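Local coordinates for protein beta sliding clamp (Streptococcus pneumoniae, PDB 2AWA) that probably encircles DNA as a head-to-tail ring dimer and tethers DNA polymerases and other proteins to it, making replication processive, at residues N279-N282 and L283-M287; Y345-D348 and S349-L353; S361-S364 and A365-F369. One frame throughout, in Å; residues are numbered along the deposited sequence.

Contact 1. Residues N279-N282 and L283-M287; sequences NVVN and LRQSM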
loop_
_atom_site.group_PDB
_atom_site.type_symbol
_atom_site.label_atom_id
_atom_site.label_comp_id
_atom_site.label_asym_id
_atom_site.label_seq_id
_atom_site.Cartn_x
_atom_site.Cartn_y
_atom_site.Cartn_z
ATOM N N ASN B 279 20.689 -14.768 -19.100
ATOM C CA ASN B 279 20.662 -14.350 -17.711
ATOM C C ASN B 279 19.204 -13.978 -17.350
ATOM O O ASN B 279 18.567 -13.129 -18.020
ATOM C CB ASN B 279 21.605 -13.162 -17.478
ATOM C CG ASN B 279 21.553 -12.660 -16.053
ATOM O OD1 ASN B 279 20.727 -11.823 -15.718
ATOM N ND2 ASN B 279 22.423 -13.188 -15.195
ATOM N N VAL B 280 18.692 -14.612 -16.293
ATOM C CA VAL B 280 17.271 -14.555 -15.963
ATOM C C VAL B 280 16.861 -13.135 -15.654
ATOM O O VAL B 280 15.880 -12.622 -16.214
ATOM C CB VAL B 280 16.938 -15.477 -14.757
ATOM C CG1 VAL B 280 15.522 -15.235 -14.227
ATOM C CG2 VAL B 280 17.102 -16.929 -15.153
ATOM N N VAL B 281 17.633 -12.501 -14.778
ATOM C CA VAL B 281 17.328 -11.145 -14.340
ATOM C C VAL B 281 17.355 -10.182 -15.509
ATOM O O VAL B 281 16.427 -9.405 -15.683
ATOM C CB VAL B 281 18.273 -10.661 -13.236
ATOM C CG1 VAL B 281 18.021 -9.221 -12.932
ATOM C CG2 VAL B 281 18.067 -11.491 -11.960
ATOM N N ASN B 282 18.408 -10.240 -16.316
ATOM C CA ASN B 282 18.555 -9.321 -17.445
ATOM C C ASN B 282 17.441 -9.487 -18.425
ATOM O O ASN B 282 16.941 -8.517 -18.938
ATOM C CB ASN B 282 19.874 -9.539 -18.178
ATOM C CG ASN B 282 21.058 -9.081 -17.381
ATOM O OD1 ASN B 282 20.907 -8.501 -16.292
ATOM N ND2 ASN B 282 22.260 -9.345 -17.905
ATOM N N LEU B 283 17.046 -10.725 -18.694
ATOM C CA LEU B 283 15.931 -10.951 -19.585
ATOM C C LEU B 283 14.648 -10.383 -18.972
ATOM O O LEU B 283 13.904 -9.690 -19.636
ATOM C CB LEU B 283 15.804 -12.431 -19.922
ATOM C CG LEU B 283 14.722 -12.796 -20.946
ATOM C CD1 LEU B 283 14.712 -11.907 -22.225
ATOM C CD2 LEU B 283 14.881 -14.241 -21.292
ATOM N N ARG B 284 14.403 -10.629 -17.695
ATOM C CA ARG B 284 13.216 -10.071 -17.064
ATOM C C ARG B 284 13.167 -8.562 -17.251
ATOM O O ARG B 284 12.130 -8.007 -17.587
ATOM C CB ARG B 284 13.140 -10.395 -15.572
ATOM C CG ARG B 284 11.732 -10.187 -14.991
ATOM C CD ARG B 284 11.676 -10.411 -13.496
ATOM N NE ARG B 284 12.387 -9.349 -12.795
ATOM C CZ ARG B 284 13.589 -9.453 -12.218
ATOM N NH1 ARG B 284 14.273 -10.594 -12.206
ATOM N NH2 ARG B 284 14.114 -8.385 -11.627
ATOM N N GLN B 285 14.280 -7.888 -17.047
ATOM C CA GLN B 285 14.266 -6.434 -17.139
ATOM C C GLN B 285 14.020 -5.986 -18.566
ATOM O O GLN B 285 13.383 -4.964 -18.787
ATOM C CB GLN B 285 15.548 -5.852 -16.574
ATOM C CG GLN B 285 15.672 -6.101 -15.060
ATOM C CD GLN B 285 17.053 -5.834 -14.506
ATOM O OE1 GLN B 285 18.021 -5.672 -15.242
ATOM N NE2 GLN B 285 17.148 -5.800 -13.192
ATOM N N SER B 286 14.486 -6.769 -19.533
ATOM C CA SER B 286 14.228 -6.466 -20.944
ATOM C C SER B 286 12.766 -6.628 -21.313
ATOM O O SER B 286 12.233 -5.836 -22.070
ATOM C CB SER B 286 15.063 -7.358 -21.851
ATOM O OG SER B 286 16.402 -6.925 -21.847
HETATM N N MSE B 287 12.133 -7.677 -20.793
HETATM C CA MSE B 287 10.729 -7.945 -21.052
HETATM C C MSE B 287 9.765 -6.962 -20.401
HETATM O O MSE B 287 8.689 -6.694 -20.940
HETATM C CB MSE B 287 10.410 -9.354 -20.596
HETATM C CG MSE B 287 11.068 -10.403 -21.442
HETATM SE SE MSE B 287 10.714 -10.174 -23.387
HETATM C CE MSE B 287 12.360 -9.209 -23.948
#

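Contact 2. Residues Y345-D348 and S349-L353; sequences YLID and SLKAL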
loop_
_atom_site.group_PDB
_atom_site.type_symbol
_atom_site.label_atom_id
_atom_site.label_comp_id
_atom_site.label_asym_id
_atom_site.label_seq_id
_atom_site.Cartn_x
_atom_site.Cartn_y
_atom_site.Cartn_z
ATOM N N TYR B 345 3.749 -13.409 -19.873
ATOM C CA TYR B 345 3.972 -14.839 -19.672
ATOM C C TYR B 345 5.442 -15.176 -19.464
ATOM O O TYR B 345 5.778 -16.017 -18.629
ATOM C CB TYR B 345 3.473 -15.659 -20.874
ATOM C CG TYR B 345 1.984 -15.623 -21.147
ATOM C CD1 TYR B 345 1.056 -15.396 -20.126
ATOM C CD2 TYR B 345 1.495 -15.855 -22.438
ATOM C CE1 TYR B 345 -0.299 -15.348 -20.393
ATOM C CE2 TYR B 345 0.138 -15.826 -22.712
ATOM C CZ TYR B 345 -0.762 -15.564 -21.679
ATOM O OH TYR B 345 -2.123 -15.554 -21.922
ATOM N N LEU B 346 6.304 -14.578 -20.277
ATOM C CA LEU B 346 7.737 -14.773 -20.150
ATOM C C LEU B 346 8.196 -14.275 -18.775
ATOM O O LEU B 346 8.915 -14.971 -18.074
ATOM C CB LEU B 346 8.499 -14.016 -21.269
ATOM C CG LEU B 346 10.031 -14.184 -21.268
ATOM C CD1 LEU B 346 10.435 -15.630 -21.005
ATOM C CD2 LEU B 346 10.638 -13.703 -22.565
ATOM N N ILE B 347 7.771 -13.069 -18.404
ATOM C CA ILE B 347 8.093 -12.506 -17.099
ATOM C C ILE B 347 7.651 -13.431 -15.945
ATOM O O ILE B 347 8.400 -13.636 -15.004
ATOM C CB ILE B 347 7.455 -11.113 -16.931
ATOM C CG1 ILE B 347 8.162 -10.089 -17.831
ATOM C CG2 ILE B 347 7.559 -10.644 -15.502
ATOM C CD1 ILE B 347 7.314 -8.864 -18.163
ATOM N N ASP B 348 6.431 -13.957 -16.022
ATOM C CA ASP B 348 5.892 -14.831 -14.989
ATOM C C ASP B 348 6.816 -16.029 -14.862
ATOM O O ASP B 348 7.248 -16.366 -13.754
ATOM C CB ASP B 348 4.479 -15.320 -15.333
ATOM C CG ASP B 348 3.406 -14.245 -15.164
ATOM O OD1 ASP B 348 3.660 -13.229 -14.485
ATOM O OD2 ASP B 348 2.284 -14.432 -15.707
ATOM N N SER B 349 7.125 -16.633 -16.009
ATOM C CA SER B 349 7.993 -17.797 -16.093
ATOM C C SER B 349 9.346 -17.524 -15.468
ATOM O O SER B 349 9.910 -18.382 -14.762
ATOM C CB SER B 349 8.210 -18.227 -17.551
ATOM O OG SER B 349 7.006 -18.615 -18.198
ATOM N N LEU B 350 9.867 -16.323 -15.723
ATOM C CA LEU B 350 11.181 -15.967 -15.227
ATOM C C LEU B 350 11.140 -15.775 -13.722
ATOM O O LEU B 350 11.937 -16.381 -13.008
ATOM C CB LEU B 350 11.725 -14.748 -15.961
ATOM C CG LEU B 350 12.066 -15.079 -17.424
ATOM C CD1 LEU B 350 12.325 -13.808 -18.206
ATOM C CD2 LEU B 350 13.277 -16.028 -17.543
ATOM N N LYS B 351 10.188 -14.978 -13.243
ATOM C CA LYS B 351 9.983 -14.792 -11.800
ATOM C C LYS B 351 9.841 -16.125 -11.080
ATOM O O LYS B 351 10.117 -16.216 -9.902
ATOM C CB LYS B 351 8.744 -13.937 -11.510
ATOM C CG LYS B 351 8.921 -12.432 -11.788
ATOM C CD LYS B 351 7.686 -11.612 -11.339
ATOM C CE LYS B 351 8.056 -10.192 -10.805
ATOM N NZ LYS B 351 8.344 -9.158 -11.879
ATOM N N ALA B 352 9.415 -17.164 -11.782
ATOM C CA ALA B 352 9.252 -18.470 -11.140
ATOM C C ALA B 352 10.561 -19.216 -10.955
ATOM O O ALA B 352 10.608 -20.157 -10.191
ATOM C CB ALA B 352 8.276 -19.329 -11.921
ATOM N N LEU B 353 11.619 -18.812 -11.647
ATOM C CA LEU B 353 12.885 -19.531 -11.566
ATOM C C LEU B 353 13.696 -19.067 -10.366
ATOM O O LEU B 353 13.620 -17.892 -9.983
ATOM C CB LEU B 353 13.710 -19.338 -12.833
ATOM C CG LEU B 353 13.009 -19.719 -14.140
ATOM C CD1 LEU B 353 13.701 -19.037 -15.304
ATOM C CD2 LEU B 353 12.969 -21.217 -14.324
#

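Contact 3. Residues S361-S364 and A365-F369; sequences SFIS and AVRPF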
loop_
_atom_site.group_PDB
_atom_site.type_symbol
_atom_site.label_atom_id
_atom_site.label_comp_id
_atom_site.label_asym_id
_atom_site.label_seq_id
_atom_site.Cartn_x
_atom_site.Cartn_y
_atom_site.Cartn_z
ATOM N N SER B 361 13.986 -22.856 -25.495
ATOM C CA SER B 361 14.125 -23.649 -26.704
ATOM C C SER B 361 12.892 -23.506 -27.577
ATOM O O SER B 361 11.768 -23.535 -27.075
ATOM C CB SER B 361 14.340 -25.109 -26.334
ATOM O OG SER B 361 15.384 -25.221 -25.397
ATOM N N PHE B 362 13.108 -23.386 -28.883
ATOM C CA PHE B 362 12.056 -23.007 -29.812
ATOM C C PHE B 362 11.931 -24.003 -30.944
ATOM O O PHE B 362 12.855 -24.759 -31.220
ATOM C CB PHE B 362 12.385 -21.672 -30.475
ATOM C CG PHE B 362 12.500 -20.519 -29.549
ATOM C CD1 PHE B 362 11.383 -19.835 -29.135
ATOM C CD2 PHE B 362 13.738 -20.052 -29.160
ATOM C CE1 PHE B 362 11.498 -18.718 -28.321
ATOM C CE2 PHE B 362 13.852 -18.954 -28.351
ATOM C CZ PHE B 362 12.729 -18.289 -27.929
ATOM N N ILE B 363 10.791 -23.962 -31.621
ATOM C CA ILE B 363 10.570 -24.747 -32.826
ATOM C C ILE B 363 10.352 -23.849 -34.037
ATOM O O ILE B 363 11.041 -23.968 -35.046
ATOM C CB ILE B 363 9.358 -25.654 -32.683
ATOM C CG1 ILE B 363 9.527 -26.537 -31.437
ATOM C CG2 ILE B 363 9.161 -26.456 -33.975
ATOM C CD1 ILE B 363 8.963 -27.953 -31.548
ATOM N N SER B 364 9.380 -22.954 -33.927
ATOM C CA SER B 364 8.994 -22.091 -35.025
ATOM C C SER B 364 8.343 -20.870 -34.428
ATOM O O SER B 364 8.240 -20.764 -33.218
ATOM C CB SER B 364 8.009 -22.821 -35.925
ATOM O OG SER B 364 6.920 -23.271 -35.145
ATOM N N ALA B 365 7.899 -19.957 -35.277
ATOM C CA ALA B 365 7.232 -18.763 -34.819
ATOM C C ALA B 365 5.824 -19.068 -34.311
ATOM O O ALA B 365 5.246 -18.259 -33.583
ATOM C CB ALA B 365 7.190 -17.741 -35.923
ATOM N N VAL B 366 5.284 -20.230 -34.664
ATOM C CA VAL B 366 3.910 -20.565 -34.308
ATOM C C VAL B 366 3.749 -21.709 -33.323
ATOM O O VAL B 366 2.651 -21.912 -32.818
ATOM C CB VAL B 366 3.048 -20.909 -35.546
ATOM C CG1 VAL B 366 3.115 -19.786 -36.566
ATOM C CG2 VAL B 366 3.461 -22.240 -36.165
ATOM N N ARG B 367 4.805 -22.461 -33.044
ATOM C CA ARG B 367 4.693 -23.536 -32.057
ATOM C C ARG B 367 5.162 -23.088 -30.665
ATOM O O ARG B 367 6.028 -22.211 -30.532
ATOM C CB ARG B 367 5.424 -24.790 -32.519
ATOM C CG ARG B 367 4.791 -25.417 -33.764
ATOM C CD ARG B 367 4.715 -26.940 -33.686
ATOM N NE ARG B 367 3.543 -27.400 -32.925
ATOM C CZ ARG B 367 3.574 -28.083 -31.771
ATOM N NH1 ARG B 367 4.730 -28.417 -31.186
ATOM N NH2 ARG B 367 2.425 -28.444 -31.194
ATOM N N PRO B 368 4.522 -23.616 -29.617
ATOM C CA PRO B 368 4.937 -23.310 -28.250
ATOM C C PRO B 368 6.406 -23.513 -28.032
ATOM O O PRO B 368 6.972 -24.403 -28.642
ATOM C CB PRO B 368 4.127 -24.299 -27.420
ATOM C CG PRO B 368 2.887 -24.438 -28.185
ATOM C CD PRO B 368 3.294 -24.425 -29.630
ATOM N N PHE B 369 7.012 -22.687 -27.180
ATOM C CA PHE B 369 8.414 -22.871 -26.835
ATOM C C PHE B 369 8.624 -23.240 -25.350
ATOM O O PHE B 369 7.744 -23.018 -24.540
ATOM C CB PHE B 369 9.224 -21.651 -27.274
ATOM C CG PHE B 369 8.821 -20.362 -26.649
ATOM C CD1 PHE B 369 9.430 -19.922 -25.480
ATOM C CD2 PHE B 369 7.912 -19.519 -27.280
ATOM C CE1 PHE B 369 9.091 -18.662 -24.913
ATOM C CE2 PHE B 369 7.568 -18.255 -26.719
ATOM C CZ PHE B 369 8.155 -17.838 -25.545
#

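Contact 1. Residues N279-N282 and L283-M287
Leu283, Arg284, Gln285 and Ser286 each give their backbone N-H to the carbonyl four residues back, on Asn279, Val280, Val281 and Asn282, which sets the first turns of helix 280-294. Asn279 is the N-cap. Its OD1 accepts from Asn282 N at 2.9 Å, in the carbonyl plane, so one amide N-H of the first turn is satisfied by a side chain. Val281 then lies side by side with two long side chains. Its CG1 is anti to the backbone N (chi1 174°) and meets Gln285 NE2 at 3.5 Å. Its CG2 approaches Arg284 NH1 at 3.9 Å. Gln285 is extended beyond CG, and this CG rests 3.4 Å from Val281 O. The Arg284 chain bends at chi3 (70°), which turns its guanidinium back toward the start of the helix, with Val281 O above one face, offset toward the rim. Ser286 OG is hydrogen-bonded to Glu325. Val280 and Leu283 take the buried side of the turn. Val280 packs on Val358 and Leu283 on Ile360, both of strand 357-362, while Leu283 and Met287 also meet helix 343-351. Ser286 and Met287 lean on Ile327 of strand 321-327.

Contact 2. Residues Y345-D348 and S349-L353
Tyr345 O takes two bonds from Ser349. The backbone N of Ser349 reaches it at 3.0 Å and the hydroxyl OG at 2.9 Å, from opposite faces of the carbonyl plane. The hydroxyl can fold back this far because OG lies beside its own backbone N (chi1 -62°). One buried residue thus satisfies both of its donors on a single acceptor. The next bonds follow the helix. Leu350 N binds Leu346 O, and Lys351 N meets Ile347 O at 2.8 Å in a nearly straight bond (176°). Ala352 N to Asp348 O is weak, with an N-H...O angle of 129°. Other polar atoms find partners elsewhere in the chain. Asp348 OD2 forms a salt bridge with Arg196, and Ser349 O accepts from Gln382 NE2. Lys351 NZ has a long, weak ion pair with Glu288. It also passes 4.0 Å from Ile347 CG2, the two side chains running side by side. On the apolar side, Leu346 CD1 touches Leu350 CD1 at 3.8 Å, and the two side chains cross obliquely. Helix 343-351 lies between helix 280-294 and strands 369-373 and 379-384. Ile347 packs on helix 280-294, Leu346 and Ser349 on Leu371 of strand 369-373, and Ser349 and Ala352 on strand 379-384.

Contact 3. Residues S361-S364 and A365-F369
Phe362 and Phe369 lie opposite one another on the two arms of a hairpin, their CA atoms 4.7 Å apart. Both side chains point the same way. They reach their places by different first torsions. Phe362 CG is anti to its carbonyl carbon (chi1 -62°), whereas Phe369 CG stands between its backbone N and carbonyl carbon (chi1 61°). The rings end up oblique, with planes at 45° and centroids 4.9 Å apart. Phe362 CE1 sits over one face of the Phe369 ring, offset toward the rim. Nearer the backbone, Phe362 CD1 touches Phe369 CB at 3.4 Å. In the loop, Ser364 takes the same kind of first torsion as Phe369, and its OG turns in under the bend. There OG accepts from Arg367 N at 3.1 Å and, weakly, from Val366 N at 3.5 Å. The hydroxyl therefore pins the backbone of the turn, the weak bond being of the ST-turn kind. The Arg367 chain is bent at chi2 and chi3. Its CG passes 3.3 Å from Ser364 OG, its CB meets Ile363 CB at 4.0 Å, and Pro368 CD lies over one face of its guanidinium. This exposed arginine also touches a crystal neighbour, which may influence its pose. The two phenylalanines enter a buried apolar layer, with Ile339 touching both and Phe341 edge-to-face with Phe369. This is a beta hairpin between strands 357-362 and 369-373, whose backbones are bonded at Ser361 and Thr370. Phe362 and Phe369 form a non-hydrogen-bonded pair just before its loop.

In the fold
The three contacts lie in series within the C-terminal domain; none nests in or crosses another. Contact 1 comes first, where strand 274-279 passes into helix 280-294. Five strands follow before contact 2, which runs along helix 343-351 and into the residues that follow. The two touch through Met287 with Leu346 and Ile347, and Leu283 with Leu350, so the two helices pack together. The chain then runs into strand 357-362, and contact 3 closes the loop back to strand 369-373. Contact 3 touches neither of the others, but its strands belong to the sheet on which both helices rest. This helices-on-sheet layout is that of the DNA-encircling ring proteins.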